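Local coordinates for methyltransferase 1 (Methanosarcina barkeri, PDB 2I2X), which transfers the methyl group of methanol to the cob(I)amide cofactor of its partner corrinoid protein, a zinc-dependent step of methanogenesis from methanol, at residues A[76-81]-A[333-338]; A[271-276]-A[282-287]; A[184-189]-A[437-442]. All coordinates share one frame; numbering follows the deposited sequence.

Interaction 1 of 3, residues A[76-81]-A[333-338]; sequences VGFPAI and LAYDCA
F78 lies against two successive residues of helix 325-345, with A334 over one face of its ring and Y335 at its edge. The first of these contacts is a CH-pi interaction. The methyl carbon CB of A334 stands 3.2 Å from the centroid of the F78 ring and only 7° off the ring normal, so all six ring carbons lie at similar distances from it. Alanine suits the place because, with CB already so near the ring, a longer side chain would probably collide with it.

The second is a T-shaped aromatic pair. F78 points CZ into the middle of the Y335 ring, the planes are turned 89° apart, and the centroids are 4.9 Å from each other. F78 CZ approaches Y335 CD2 to 3.6 Å, with its edge hydrogens directed at the pi cloud. The phenylalanine gets there because CG is anti to its own carbonyl carbon (chi1 -64°), which sends the ring across to the helix.

Apolar packing completes the contact. V76 brings CG1 obliquely to the phenol end of Y335, 3.5 Å from its OH and 3.9 Å from its CZ, and this branched side chain adds a compact apolar surface beside the ring. The hydroxyl itself is satisfied by a hydrogen bond to the backbone O of D297 of the second subunit, an identical copy, whose R363 also packs on F78.

Between V76 and F78 the backbone takes a positive phi at G77, where a beta carbon would jam against the preceding carbonyl O; glycine therefore lets the chain leave helix 55-76. The whole is a helix-to-strand turn of the TIM barrel, leading into the start of strand 80-86 and packed against the helix that follows the last barrel strand, 309-311.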
# COMPACT_ATOMS: atom_id res chain seq x y z
N VAL A 76 -8.74 -14.80 -2.75
CA VAL A 76 -8.08 -14.50 -4.02
C VAL A 76 -7.41 -15.76 -4.58
O VAL A 76 -6.83 -15.76 -5.68
CB VAL A 76 -7.14 -13.26 -3.93
CG1 VAL A 76 -6.55 -12.89 -5.30
CG2 VAL A 76 -7.88 -12.08 -3.34
N GLY A 77 -7.51 -16.86 -3.83
CA GLY A 77 -7.02 -18.15 -4.29
C GLY A 77 -5.55 -18.43 -4.02
O GLY A 77 -4.96 -19.33 -4.61
N PHE A 78 -4.94 -17.67 -3.13
CA PHE A 78 -3.50 -17.86 -2.86
C PHE A 78 -3.25 -19.13 -2.06
O PHE A 78 -3.96 -19.38 -1.08
CB PHE A 78 -2.91 -16.61 -2.20
CG PHE A 78 -2.96 -15.39 -3.09
CD1 PHE A 78 -2.44 -15.44 -4.39
CD2 PHE A 78 -3.56 -14.19 -2.64
CE1 PHE A 78 -2.47 -14.33 -5.20
CE2 PHE A 78 -3.59 -13.07 -3.46
CZ PHE A 78 -3.04 -13.13 -4.73
N PRO A 79 -2.29 -19.95 -2.48
CA PRO A 79 -2.08 -21.26 -1.84
C PRO A 79 -1.25 -21.27 -0.53
O PRO A 79 -1.23 -22.29 0.16
CB PRO A 79 -1.32 -22.06 -2.92
CG PRO A 79 -0.43 -21.03 -3.52
CD PRO A 79 -1.33 -19.76 -3.58
N ALA A 80 -0.55 -20.17 -0.22
CA ALA A 80 0.36 -20.14 0.95
C ALA A 80 0.62 -18.74 1.51
O ALA A 80 0.54 -17.73 0.81
CB ALA A 80 1.68 -20.84 0.64
N ILE A 81 0.93 -18.69 2.80
CA ILE A 81 1.19 -17.41 3.39
C ILE A 81 1.91 -17.56 4.73
O ILE A 81 1.63 -18.50 5.47
CB ILE A 81 -0.13 -16.60 3.51
CG1 ILE A 81 0.15 -15.09 3.67
CG2 ILE A 81 -1.09 -17.20 4.50
CD1 ILE A 81 0.21 -14.68 5.03
N LEU A 333 1.90 -8.83 -2.25
CA LEU A 333 2.95 -9.80 -2.01
C LEU A 333 2.62 -11.14 -2.65
O LEU A 333 3.44 -11.71 -3.39
CB LEU A 333 3.19 -10.02 -0.50
CG LEU A 333 3.69 -8.85 0.32
CD1 LEU A 333 3.54 -9.14 1.74
CD2 LEU A 333 5.14 -8.47 -0.02
N ALA A 334 1.41 -11.63 -2.39
CA ALA A 334 1.05 -12.94 -2.91
C ALA A 334 1.05 -12.96 -4.44
O ALA A 334 1.39 -13.98 -5.06
CB ALA A 334 -0.29 -13.38 -2.37
N TYR A 335 0.69 -11.84 -5.06
CA TYR A 335 0.71 -11.79 -6.50
C TYR A 335 2.15 -11.76 -7.02
O TYR A 335 2.47 -12.39 -8.02
CB TYR A 335 -0.09 -10.58 -6.99
CG TYR A 335 -1.54 -10.86 -7.33
CD1 TYR A 335 -1.89 -11.83 -8.29
CD2 TYR A 335 -2.57 -10.13 -6.74
CE1 TYR A 335 -3.21 -12.07 -8.63
CE2 TYR A 335 -3.90 -10.37 -7.07
CZ TYR A 335 -4.22 -11.35 -8.01
OH TYR A 335 -5.56 -11.56 -8.37
N ASP A 336 3.03 -11.01 -6.33
CA ASP A 336 4.46 -10.98 -6.68
C ASP A 336 4.96 -12.41 -6.62
O ASP A 336 5.70 -12.83 -7.50
CB ASP A 336 5.28 -10.11 -5.73
CG ASP A 336 5.04 -8.63 -5.92
OD1 ASP A 336 4.64 -8.23 -7.03
OD2 ASP A 336 5.22 -7.85 -4.96
N CYS A 337 4.54 -13.16 -5.60
CA CYS A 337 4.94 -14.55 -5.50
C CYS A 337 4.37 -15.37 -6.65
O CYS A 337 5.06 -16.23 -7.20
CB CYS A 337 4.61 -15.16 -4.13
SG CYS A 337 5.67 -14.51 -2.73
N ALA A 338 3.12 -15.10 -7.04
CA ALA A 338 2.49 -15.92 -8.07
C ALA A 338 3.25 -15.83 -9.43
O ALA A 338 3.39 -16.83 -10.15
CB ALA A 338 0.98 -15.59 -8.22

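Interaction 2 of 3, residues A[271-276]-A[282-287]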
# COMPACT_ATOMS: atom_id res chain seq x y z
N TYR A 271 18.81 -7.39 3.98
CA TYR A 271 19.16 -7.30 2.58
C TYR A 271 20.44 -8.06 2.25
O TYR A 271 20.62 -8.50 1.11
CB TYR A 271 19.32 -5.86 2.20
CG TYR A 271 18.02 -5.08 2.06
CD1 TYR A 271 17.40 -4.53 3.16
CD2 TYR A 271 17.46 -4.84 0.80
CE1 TYR A 271 16.26 -3.77 3.04
CE2 TYR A 271 16.30 -4.10 0.66
CZ TYR A 271 15.70 -3.55 1.80
OH TYR A 271 14.55 -2.77 1.70
N GLU A 272 21.34 -8.18 3.23
CA GLU A 272 22.56 -8.94 3.06
C GLU A 272 22.30 -10.45 2.93
O GLU A 272 23.22 -11.23 2.66
CB GLU A 272 23.54 -8.66 4.21
CG GLU A 272 23.14 -9.22 5.62
CD GLU A 272 22.12 -8.35 6.36
OE1 GLU A 272 21.94 -8.59 7.59
OE2 GLU A 272 21.49 -7.46 5.71
N ASN A 273 21.03 -10.87 3.15
CA ASN A 273 20.66 -12.29 3.04
C ASN A 273 21.04 -12.91 1.69
O ASN A 273 21.25 -14.14 1.60
CB ASN A 273 19.17 -12.52 3.30
CG ASN A 273 18.79 -12.33 4.76
OD1 ASN A 273 19.65 -12.27 5.65
ND2 ASN A 273 17.48 -12.21 5.01
N ILE A 274 21.14 -12.08 0.66
CA ILE A 274 21.54 -12.64 -0.63
C ILE A 274 22.98 -13.23 -0.53
O ILE A 274 23.27 -14.35 -1.00
CB ILE A 274 21.36 -11.63 -1.81
CG1 ILE A 274 21.83 -12.23 -3.14
CG2 ILE A 274 22.11 -10.30 -1.53
CD1 ILE A 274 21.05 -13.39 -3.63
N ILE A 275 23.89 -12.47 0.09
CA ILE A 275 25.22 -13.00 0.36
C ILE A 275 25.12 -14.26 1.23
O ILE A 275 25.76 -15.24 0.94
CB ILE A 275 26.12 -11.95 1.00
CG1 ILE A 275 26.28 -10.76 0.06
CG2 ILE A 275 27.48 -12.52 1.30
CD1 ILE A 275 26.63 -9.48 0.75
N VAL A 276 24.28 -14.24 2.25
CA VAL A 276 24.17 -15.34 3.21
C VAL A 276 23.67 -16.63 2.57
O VAL A 276 24.16 -17.73 2.89
CB VAL A 276 23.30 -14.93 4.44
CG1 VAL A 276 23.04 -16.11 5.35
CG2 VAL A 276 23.96 -13.80 5.24
N MET A 282 20.81 -21.76 2.38
CA MET A 282 19.61 -21.70 3.20
C MET A 282 18.64 -20.65 2.66
O MET A 282 19.08 -19.67 2.00
CB MET A 282 19.97 -21.37 4.64
CG MET A 282 20.49 -22.58 5.38
SD MET A 282 21.32 -22.13 6.91
CE MET A 282 21.80 -23.73 7.52
N PRO A 283 17.33 -20.84 2.92
CA PRO A 283 16.35 -19.93 2.39
C PRO A 283 16.32 -18.59 3.13
O PRO A 283 16.67 -18.54 4.33
CB PRO A 283 15.03 -20.69 2.59
CG PRO A 283 15.27 -21.43 3.82
CD PRO A 283 16.68 -21.93 3.65
N MET A 284 15.87 -17.53 2.44
CA MET A 284 15.86 -16.18 3.00
C MET A 284 14.61 -15.41 2.56
O MET A 284 14.17 -15.51 1.42
CB MET A 284 17.08 -15.39 2.54
CG MET A 284 18.42 -16.03 2.89
SD MET A 284 18.84 -15.94 4.66
CE MET A 284 19.67 -17.53 4.86
N THR A 285 14.03 -14.65 3.49
CA THR A 285 13.05 -13.66 3.13
C THR A 285 13.72 -12.37 2.67
O THR A 285 14.79 -12.00 3.18
CB THR A 285 12.15 -13.37 4.31
OG1 THR A 285 11.64 -14.61 4.79
CG2 THR A 285 10.99 -12.50 3.90
N MET A 286 13.09 -11.69 1.71
CA MET A 286 13.58 -10.36 1.27
C MET A 286 12.42 -9.37 1.26
O MET A 286 11.25 -9.77 1.42
CB MET A 286 14.24 -10.45 -0.10
CG MET A 286 15.32 -11.53 -0.23
SD MET A 286 16.87 -11.22 0.69
CE MET A 286 17.63 -9.83 -0.19
N GLU A 287 12.74 -8.09 1.07
CA GLU A 287 11.74 -7.03 0.95
C GLU A 287 12.27 -5.95 0.03
O GLU A 287 13.46 -5.62 0.07
CB GLU A 287 11.44 -6.40 2.31
CG GLU A 287 12.64 -5.69 2.94
CD GLU A 287 12.42 -5.35 4.39
OE1 GLU A 287 11.88 -6.21 5.11
OE2 GLU A 287 12.74 -4.23 4.82
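N273 points from its helix between two methionines of the segment 282-287, which reach its CB from different sides. M284 folds back over the amide, its bent chain placing SD 3.6 Å from CG of N273, while M286 SD comes within 3.7 Å of N273 CB. Flexible, polarisable methionines can curl round such an uneven surface. The amide is oriented by a rather long hydrogen bond from N273 ND2 to T285 O (3.3 Å, 157° at the hydrogen), which lies in the carbonyl plane and in the plane of the amide; ND2 also makes a weak one to K267 O. Further along the helix, CE of M284 ends against CG1 of V276.

Y271 crosses E287 at about a right angle, ring and carboxylate planes 80° apart; its CE2 comes 3.3 Å from E287 O, and its OH is hydrogen-bonded to OD2 of D297 in the same chain. With a leucine in place of Y271, D297 would probably lose that partner and a gap would open beside CG of E287. OE2 of E287 is hydrogen-bonded to NE2 of H295, and its side chain lies close to the zinc ligand C269.

Helix 273-280 is thus packed onto strand 285-287, which pairs with strand 309-311, while helices 240-259 and 372-383 pack on other residues of the helix, among them I275.

Interaction 3 of 3, residues A[184-189]-A[437-442]; sequences LLYSIG and DKFMDD
A water molecule held by both helices links Y186 to M440: it lies 2.6 Å from OH of Y186 and donates a hydrogen bond to O of M440 at 3.0 Å. The phenol thus reaches the backbone of the other helix indirectly, and tyrosine suits the place by joining an apolar ring to a polar end.

The ring is also met by the M440 side chain. SD comes in at the ring edge, close to its plane, 85° off the normal and 3.8 Å from Y186 CE1; this is a Met-aromatic contact. The first torsion of the methionine and the bend at chi2 place the sulfur there, and chi3 then directs CE, which lies 3.9 Å from Y186 CE1.

Helix 181-210 belongs to the crossover that leads from strand 160-163 to the neighbouring parallel strand 213-216 of the TIM barrel, so the contact lays the C-terminal helix 436-450 across an outer helix of the barrel. The short helical segments cross at -100°, their axes 11.0 Å apart at closest, a spacing bridged by large side chains.

F439 carries the apolar part of the contact. With CG anti to its backbone N (chi1 -178°), the ring reaches over to helix 181-210, where CE2 lies 3.8 Å from Y186 CB and CZ lies 4.0 Å from L185 CD1. The ring of Y390, from helix 389-409, stacks on F439. On the receiving helix a wider pi-type turn spans 185-189, and G189 fits there because a beta carbon would collide with the carbonyl O of L185. On the exposed side of helix 436-450, K438 NZ forms a salt bridge with D442 one turn on, OD1 accepting through its syn lone pair.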
# COMPACT_ATOMS: atom_id res chain seq x y z
N LEU A 184 32.94 1.04 11.71
CA LEU A 184 31.98 0.17 11.05
C LEU A 184 32.41 -1.30 11.10
O LEU A 184 31.62 -2.15 11.52
CB LEU A 184 31.74 0.62 9.61
CG LEU A 184 30.62 1.60 9.20
CD1 LEU A 184 29.96 2.39 10.33
CD2 LEU A 184 31.15 2.55 8.11
N LEU A 185 33.65 -1.58 10.67
CA LEU A 185 34.24 -2.93 10.73
C LEU A 185 34.19 -3.56 12.13
O LEU A 185 33.86 -4.74 12.30
CB LEU A 185 35.68 -2.92 10.26
CG LEU A 185 36.23 -4.10 9.43
CD1 LEU A 185 37.72 -4.11 9.44
CD2 LEU A 185 35.71 -5.46 9.87
N TYR A 186 34.47 -2.74 13.13
CA TYR A 186 34.54 -3.25 14.48
C TYR A 186 33.15 -3.51 15.02
O TYR A 186 32.87 -4.62 15.51
CB TYR A 186 35.35 -2.28 15.36
CG TYR A 186 35.48 -2.66 16.80
CD1 TYR A 186 36.17 -3.81 17.19
CD2 TYR A 186 34.97 -1.83 17.81
CE1 TYR A 186 36.35 -4.14 18.57
CE2 TYR A 186 35.12 -2.15 19.19
CZ TYR A 186 35.81 -3.30 19.54
OH TYR A 186 35.94 -3.60 20.86
N SER A 187 32.28 -2.50 14.96
CA SER A 187 30.90 -2.62 15.45
C SER A 187 30.12 -3.75 14.83
O SER A 187 29.54 -4.57 15.54
CB SER A 187 30.10 -1.31 15.28
OG SER A 187 30.24 -0.81 13.98
N ILE A 188 30.16 -3.82 13.51
CA ILE A 188 29.34 -4.80 12.81
C ILE A 188 30.06 -6.15 12.73
O ILE A 188 29.56 -7.18 13.19
CB ILE A 188 28.96 -4.31 11.35
CG1 ILE A 188 28.33 -2.91 11.39
CG2 ILE A 188 28.11 -5.33 10.66
CD1 ILE A 188 28.18 -2.27 10.01
N GLY A 189 31.24 -6.13 12.12
CA GLY A 189 32.02 -7.35 11.93
C GLY A 189 32.47 -8.01 13.23
O GLY A 189 32.34 -9.21 13.38
N ASP A 437 43.63 -9.83 16.85
CA ASP A 437 43.92 -9.31 18.22
C ASP A 437 44.41 -7.86 18.23
O ASP A 437 43.90 -7.05 18.98
CB ASP A 437 44.92 -10.20 18.98
CG ASP A 437 44.42 -11.63 19.12
OD1 ASP A 437 43.18 -11.83 19.16
OD2 ASP A 437 45.26 -12.56 19.17
N LYS A 438 45.37 -7.54 17.38
CA LYS A 438 45.80 -6.16 17.19
C LYS A 438 44.61 -5.20 17.00
O LYS A 438 44.47 -4.19 17.73
CB LYS A 438 46.65 -6.12 15.93
CG LYS A 438 47.60 -4.97 15.71
CD LYS A 438 47.65 -3.90 16.75
CE LYS A 438 48.61 -2.83 16.21
NZ LYS A 438 48.36 -1.48 16.78
N PHE A 439 43.76 -5.50 16.01
CA PHE A 439 42.62 -4.67 15.68
C PHE A 439 41.66 -4.63 16.86
O PHE A 439 41.20 -3.55 17.27
CB PHE A 439 41.91 -5.21 14.43
CG PHE A 439 40.73 -4.37 13.99
CD1 PHE A 439 40.93 -3.19 13.25
CD2 PHE A 439 39.43 -4.78 14.29
CE1 PHE A 439 39.86 -2.42 12.82
CE2 PHE A 439 38.34 -4.03 13.86
CZ PHE A 439 38.55 -2.83 13.12
N MET A 440 41.37 -5.80 17.42
CA MET A 440 40.47 -5.84 18.55
C MET A 440 40.99 -4.92 19.64
O MET A 440 40.22 -4.07 20.14
CB MET A 440 40.27 -7.28 19.05
CG MET A 440 39.51 -8.14 18.04
SD MET A 440 37.89 -7.43 17.51
CE MET A 440 36.93 -7.98 18.92
N ASP A 441 42.28 -5.05 19.95
CA ASP A 441 42.89 -4.24 21.00
C ASP A 441 42.93 -2.76 20.68
O ASP A 441 42.59 -1.97 21.55
CB ASP A 441 44.30 -4.72 21.41
CG ASP A 441 44.83 -3.94 22.64
OD1 ASP A 441 44.15 -3.96 23.70
OD2 ASP A 441 45.90 -3.27 22.52
N ASP A 442 43.32 -2.39 19.46
CA ASP A 442 43.26 -0.97 19.04
C ASP A 442 41.86 -0.40 19.23
O ASP A 442 41.71 0.72 19.74
CB ASP A 442 43.64 -0.79 17.55
CG ASP A 442 45.14 -0.92 17.29
OD1 ASP A 442 45.94 -1.01 18.25
OD2 ASP A 442 45.53 -0.91 16.10
O HOH W 1 37.83 -5.28 21.40

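From the N terminus, the chain first opens interaction 1 at 76-81, then interaction 3 at 184-189, and next forms interaction 2 entirely between 271 and 287. Interaction 1 closes at 333-338 and interaction 3 only at 437-442, so these two long loops cross, and both enclose the short loop of interaction 2. Interaction 1 ties the start of strand 80-86 to the helix after the last barrel strand; interaction 2 packs helix 273-280 on strand 285-287, the strand beside 309-311 in the same sheet; interaction 3 joins an outer barrel helix to the C-terminal helix. Interactions 1 and 3 lie on opposite sides of the chain's centre, their centres 44 Å apart, whereas interaction 2 is near the middle.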